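Local coordinates for protein lipolytic enzyme, G-D-S-L family (Bacteroides thetaiotaomicron, PDB 7BR2) that metabolises the drug diltiazem in the gut, as a GDSL-family serine esterase of the SGNH hydrolase superfamily, at residues Y369-K380 with N386-N397. Numbering follows the deposited sequence.
Sequences YAWCQFGFFQQK and NDRKAIEVMDEN
F377 and F376 of helix 344-377 pack against A390, V393, M394 and N397 of helix 388-397. The helix segments cross at 70°, with axes 11.9 Å apart at their closest. The F377 ring points an edge at the next helix: its CE1 lies 3.3 Å from A390 O, near the ring plane. The M394 side chain runs extended to SD and then bends at chi3 (-78°). This turn brings CE to 3.5 Å from F377 CZ, obliquely to the ring. F376 CD2 sits over the centre of one F377 face. With CG anti to the backbone N (chi1 174°), F376 reaches across, and its CZ lies 3.6 Å from N397 CB. V393 CG1 touches both F376 CZ and K380 CG, 3.8 Å from the latter.

A polar group closes the other end. N386 ND2 donates to Y369 OH at 3.1 Å, nearly straight and in the amide plane. One water accepts from both Q373 NE2 and N386 N, while Q373 OE1 is taken by F384 N. Y411 of helix 408-414 meets the F377 ring and bonds weakly to N386 OD1. A leucine in place of N386 would probably leave Y369 OH without this donor and Y411 OH without its weak partner, though the backbone N could hold the water. In this helix-loop-helix, mainly apolar contacts join the helices, while amides, a phenol and a water hold the turn before helix 388-397.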
loop_
_atom_site.group_PDB
_atom_site.type_symbol
_atom_site.label_atom_id
_atom_site.label_comp_id
_atom_site.label_asym_id
_atom_site.label_seq_id
_atom_site.Cartn_x
_atom_site.Cartn_y
_atom_site.Cartn_z
ATOM N N TYR A 369 4.517 10.973 -16.911
ATOM C CA TYR A 369 5.159 12.231 -17.277
ATOM C C TYR A 369 6.560 12.316 -16.672
ATOM O O TYR A 369 7.515 12.713 -17.353
ATOM C CB TYR A 369 4.275 13.407 -16.855
ATOM C CG TYR A 369 4.982 14.741 -16.775
ATOM C CD1 TYR A 369 5.214 15.510 -17.922
ATOM C CD2 TYR A 369 5.390 15.255 -15.542
ATOM C CE1 TYR A 369 5.858 16.747 -17.843
ATOM C CE2 TYR A 369 6.028 16.481 -15.453
ATOM C CZ TYR A 369 6.262 17.228 -16.606
ATOM O OH TYR A 369 6.890 18.454 -16.498
ATOM N N ALA A 370 6.705 11.898 -15.411
ATOM C CA ALA A 370 8.017 11.911 -14.765
ATOM C C ALA A 370 9.015 11.018 -15.496
ATOM O O ALA A 370 10.206 11.345 -15.569
ATOM C CB ALA A 370 7.899 11.491 -13.296
ATOM N N TRP A 371 8.572 9.856 -15.992
ATOM C CA TRP A 371 9.493 9.069 -16.807
ATOM C C TRP A 371 9.920 9.862 -18.035
ATOM O O TRP A 371 11.103 9.888 -18.389
ATOM C CB TRP A 371 8.908 7.731 -17.256
ATOM C CG TRP A 371 9.974 7.000 -18.051
ATOM C CD1 TRP A 371 10.930 6.158 -17.556
ATOM C CD2 TRP A 371 10.250 7.124 -19.460
ATOM N NE1 TRP A 371 11.753 5.733 -18.562
ATOM C CE2 TRP A 371 11.365 6.312 -19.739
ATOM C CE3 TRP A 371 9.658 7.836 -20.509
ATOM C CZ2 TRP A 371 11.900 6.191 -21.021
ATOM C CZ3 TRP A 371 10.196 7.716 -21.785
ATOM C CH2 TRP A 371 11.303 6.900 -22.026
ATOM N N CYS A 372 8.975 10.518 -18.709
ATOM C CA CYS A 372 9.389 11.319 -19.859
ATOM C C CYS A 372 10.472 12.312 -19.460
ATOM O O CYS A 372 11.487 12.466 -20.158
ATOM C CB CYS A 372 8.181 12.037 -20.478
ATOM S SG CYS A 372 7.089 10.873 -21.335
ATOM N N GLN A 373 10.330 12.898 -18.277
ATOM C CA GLN A 373 11.249 13.965 -17.900
ATOM C C GLN A 373 12.620 13.421 -17.521
ATOM O O GLN A 373 13.640 13.907 -18.019
ATOM C CB GLN A 373 10.661 14.810 -16.762
ATOM C CG GLN A 373 9.577 15.797 -17.235
ATOM C CD GLN A 373 10.084 16.829 -18.258
ATOM O OE1 GLN A 373 11.282 16.941 -18.499
ATOM N NE2 GLN A 373 9.161 17.600 -18.842
ATOM N N PHE A 374 12.675 12.436 -16.620
ATOM C CA PHE A 374 13.969 11.978 -16.122
ATOM C C PHE A 374 14.540 10.791 -16.899
ATOM O O PHE A 374 15.767 10.636 -16.969
ATOM C CB PHE A 374 13.855 11.639 -14.633
ATOM C CG PHE A 374 13.468 12.814 -13.802
ATOM C CD1 PHE A 374 14.414 13.736 -13.397
ATOM C CD2 PHE A 374 12.139 13.023 -13.447
ATOM C CE1 PHE A 374 14.038 14.843 -12.641
ATOM C CE2 PHE A 374 11.759 14.118 -12.692
ATOM C CZ PHE A 374 12.708 15.033 -12.292
ATOM N N GLY A 375 13.695 9.970 -17.508
ATOM C CA GLY A 375 14.162 8.868 -18.316
ATOM C C GLY A 375 14.480 9.223 -19.754
ATOM O O GLY A 375 15.057 8.392 -20.458
ATOM N N PHE A 376 14.128 10.431 -20.218
ATOM C CA PHE A 376 14.523 10.846 -21.564
ATOM C C PHE A 376 15.037 12.288 -21.622
ATOM O O PHE A 376 16.159 12.524 -22.078
ATOM C CB PHE A 376 13.376 10.664 -22.560
ATOM C CG PHE A 376 13.683 11.201 -23.916
ATOM C CD1 PHE A 376 14.553 10.525 -24.762
ATOM C CD2 PHE A 376 13.112 12.386 -24.358
ATOM C CE1 PHE A 376 14.847 11.018 -26.021
ATOM C CE2 PHE A 376 13.399 12.880 -25.617
ATOM C CZ PHE A 376 14.271 12.193 -26.452
ATOM N N PHE A 377 14.236 13.260 -21.166
ATOM C CA PHE A 377 14.564 14.662 -21.437
ATOM C C PHE A 377 15.783 15.146 -20.663
ATOM O O PHE A 377 16.534 15.978 -21.178
ATOM C CB PHE A 377 13.361 15.565 -21.145
ATOM C CG PHE A 377 12.329 15.526 -22.215
ATOM C CD1 PHE A 377 12.650 15.937 -23.500
ATOM C CD2 PHE A 377 11.045 15.074 -21.959
ATOM C CE1 PHE A 377 11.716 15.884 -24.518
ATOM C CE2 PHE A 377 10.095 15.026 -22.977
ATOM C CZ PHE A 377 10.434 15.433 -24.258
ATOM N N GLN A 378 16.009 14.634 -19.449
ATOM C CA GLN A 378 17.163 15.064 -18.662
ATOM C C GLN A 378 18.472 14.799 -19.397
ATOM O O GLN A 378 19.378 15.638 -19.401
ATOM C CB GLN A 378 17.174 14.357 -17.312
ATOM C CG GLN A 378 18.246 14.876 -16.369
ATOM C CD GLN A 378 18.171 14.239 -14.989
ATOM O OE1 GLN A 378 17.785 13.083 -14.850
ATOM N NE2 GLN A 378 18.527 15.007 -13.957
ATOM N N GLN A 379 18.601 13.631 -20.020
ATOM C CA GLN A 379 19.837 13.319 -20.720
ATOM C C GLN A 379 20.016 14.184 -21.960
ATOM O O GLN A 379 21.144 14.312 -22.457
ATOM C CB GLN A 379 19.853 11.843 -21.096
ATOM C CG GLN A 379 20.002 10.832 -19.923
ATOM C CD GLN A 379 18.948 10.981 -18.801
ATOM O OE1 GLN A 379 19.288 11.329 -17.648
ATOM N NE2 GLN A 379 17.663 10.786 -19.153
ATOM N N LYS A 380 18.944 14.813 -22.448
ATOM C CA LYS A 380 19.020 15.706 -23.595
ATOM C C LYS A 380 19.126 17.163 -23.197
ATOM O O LYS A 380 19.047 18.036 -24.073
ATOM C CB LYS A 380 17.817 15.511 -24.520
ATOM C CG LYS A 380 17.662 14.081 -25.014
ATOM C CD LYS A 380 18.734 13.802 -26.073
ATOM C CE LYS A 380 18.446 12.517 -26.833
ATOM N NZ LYS A 380 19.058 11.354 -26.119
ATOM N N ASN A 386 9.642 21.525 -21.563
ATOM C CA ASN A 386 8.219 21.557 -21.895
ATOM C C ASN A 386 7.925 22.606 -22.960
ATOM O O ASN A 386 6.986 23.399 -22.845
ATOM C CB ASN A 386 7.381 21.785 -20.628
ATOM C CG ASN A 386 7.397 20.579 -19.699
ATOM O OD1 ASN A 386 7.498 19.442 -20.143
ATOM N ND2 ASN A 386 7.341 20.825 -18.414
ATOM N N ASP A 387 8.741 22.599 -24.016
ATOM C CA ASP A 387 8.697 23.633 -25.044
ATOM C C ASP A 387 8.904 23.004 -26.419
ATOM O O ASP A 387 8.946 21.781 -26.569
ATOM C CB ASP A 387 9.768 24.700 -24.773
ATOM C CG ASP A 387 11.175 24.106 -24.671
ATOM O OD1 ASP A 387 11.380 22.905 -24.976
ATOM O OD2 ASP A 387 12.097 24.850 -24.327
ATOM N N ARG A 388 9.104 23.868 -27.425
ATOM C CA ARG A 388 9.238 23.409 -28.804
ATOM C C ARG A 388 10.511 22.600 -28.999
ATOM O O ARG A 388 10.515 21.626 -29.757
ATOM C CB ARG A 388 9.206 24.592 -29.775
ATOM C CG ARG A 388 9.581 24.240 -31.223
ATOM C CD ARG A 388 8.594 23.265 -31.881
ATOM N NE ARG A 388 7.212 23.595 -31.542
ATOM C CZ ARG A 388 6.146 22.854 -31.836
ATOM N NH1 ARG A 388 6.271 21.721 -32.507
ATOM N NH2 ARG A 388 4.945 23.263 -31.463
ATOM N N LYS A 389 11.612 22.985 -28.341
ATOM C CA LYS A 389 12.808 22.163 -28.478
ATOM C C LYS A 389 12.614 20.789 -27.832
ATOM O O LYS A 389 13.164 19.791 -28.321
ATOM C CB LYS A 389 14.030 22.875 -27.902
ATOM C CG LYS A 389 15.326 22.113 -28.223
ATOM C CD LYS A 389 16.548 22.762 -27.584
ATOM C CE LYS A 389 17.854 22.158 -28.099
ATOM N NZ LYS A 389 18.798 23.261 -28.522
ATOM N N ALA A 390 11.829 20.707 -26.754
ATOM C CA ALA A 390 11.492 19.402 -26.193
ATOM C C ALA A 390 10.731 18.557 -27.210
ATOM O O ALA A 390 11.048 17.378 -27.423
ATOM C CB ALA A 390 10.667 19.568 -24.914
ATOM N N ILE A 391 9.716 19.158 -27.846
ATOM C CA ILE A 391 8.940 18.464 -28.866
ATOM C C ILE A 391 9.841 17.990 -29.996
ATOM O O ILE A 391 9.689 16.871 -30.504
ATOM C CB ILE A 391 7.808 19.362 -29.393
ATOM C CG1 ILE A 391 6.815 19.700 -28.282
ATOM C CG2 ILE A 391 7.112 18.702 -30.586
ATOM C CD1 ILE A 391 5.820 20.811 -28.655
ATOM N N GLU A 392 10.773 18.845 -30.421
ATOM C CA GLU A 392 11.637 18.516 -31.549
ATOM C C GLU A 392 12.529 17.325 -31.224
ATOM O O GLU A 392 12.679 16.409 -32.041
ATOM C CB GLU A 392 12.473 19.738 -31.939
ATOM C CG GLU A 392 11.740 20.680 -32.877
ATOM C CD GLU A 392 12.382 22.048 -32.973
ATOM O OE1 GLU A 392 13.465 22.250 -32.383
ATOM O OE2 GLU A 392 11.786 22.926 -33.638
ATOM N N VAL A 393 13.163 17.340 -30.045
ATOM C CA VAL A 393 14.070 16.245 -29.699
ATOM C C VAL A 393 13.295 14.943 -29.503
ATOM O O VAL A 393 13.727 13.862 -29.947
ATOM C CB VAL A 393 14.916 16.621 -28.469
ATOM C CG1 VAL A 393 15.606 15.416 -27.894
ATOM C CG2 VAL A 393 15.938 17.689 -28.862
ATOM N N MET A 394 12.128 15.018 -28.866
ATOM C CA MET A 394 11.313 13.814 -28.731
ATOM C C MET A 394 10.933 13.255 -30.095
ATOM O O MET A 394 10.982 12.037 -30.315
ATOM C CB MET A 394 10.063 14.096 -27.900
ATOM C CG MET A 394 9.087 12.929 -27.924
ATOM S SD MET A 394 7.603 13.245 -26.967
ATOM C CE MET A 394 8.206 12.979 -25.317
ATOM N N ASP A 395 10.518 14.128 -31.017
ATOM C CA ASP A 395 10.173 13.665 -32.355
ATOM C C ASP A 395 11.373 13.034 -33.040
ATOM O O ASP A 395 11.233 12.050 -33.774
ATOM C CB ASP A 395 9.639 14.821 -33.193
ATOM C CG ASP A 395 8.235 15.228 -32.800
ATOM O OD1 ASP A 395 7.561 14.453 -32.098
ATOM O OD2 ASP A 395 7.793 16.310 -33.231
ATOM N N GLU A 396 12.555 13.617 -32.849
ATOM C CA GLU A 396 13.776 13.063 -33.425
ATOM C C GLU A 396 14.107 11.695 -32.859
ATOM O O GLU A 396 14.922 10.978 -33.448
ATOM C CB GLU A 396 14.966 13.985 -33.163
ATOM C CG GLU A 396 14.965 15.267 -33.945
ATOM C CD GLU A 396 15.901 16.293 -33.326
ATOM O OE1 GLU A 396 16.672 15.906 -32.411
ATOM O OE2 GLU A 396 15.866 17.473 -33.762
ATOM N N ASN A 397 13.567 11.358 -31.687
ATOM C CA ASN A 397 13.929 10.106 -31.038
ATOM C C ASN A 397 12.843 9.040 -30.979
ATOM O O ASN A 397 13.146 7.917 -30.569
ATOM C CB ASN A 397 14.425 10.388 -29.612
ATOM C CG ASN A 397 15.866 10.826 -29.587
ATOM O OD1 ASN A 397 16.754 9.997 -29.418
ATOM N ND2 ASN A 397 16.114 12.128 -29.764
HETATM O O HOH W 1 10.790 18.740 -21.206
#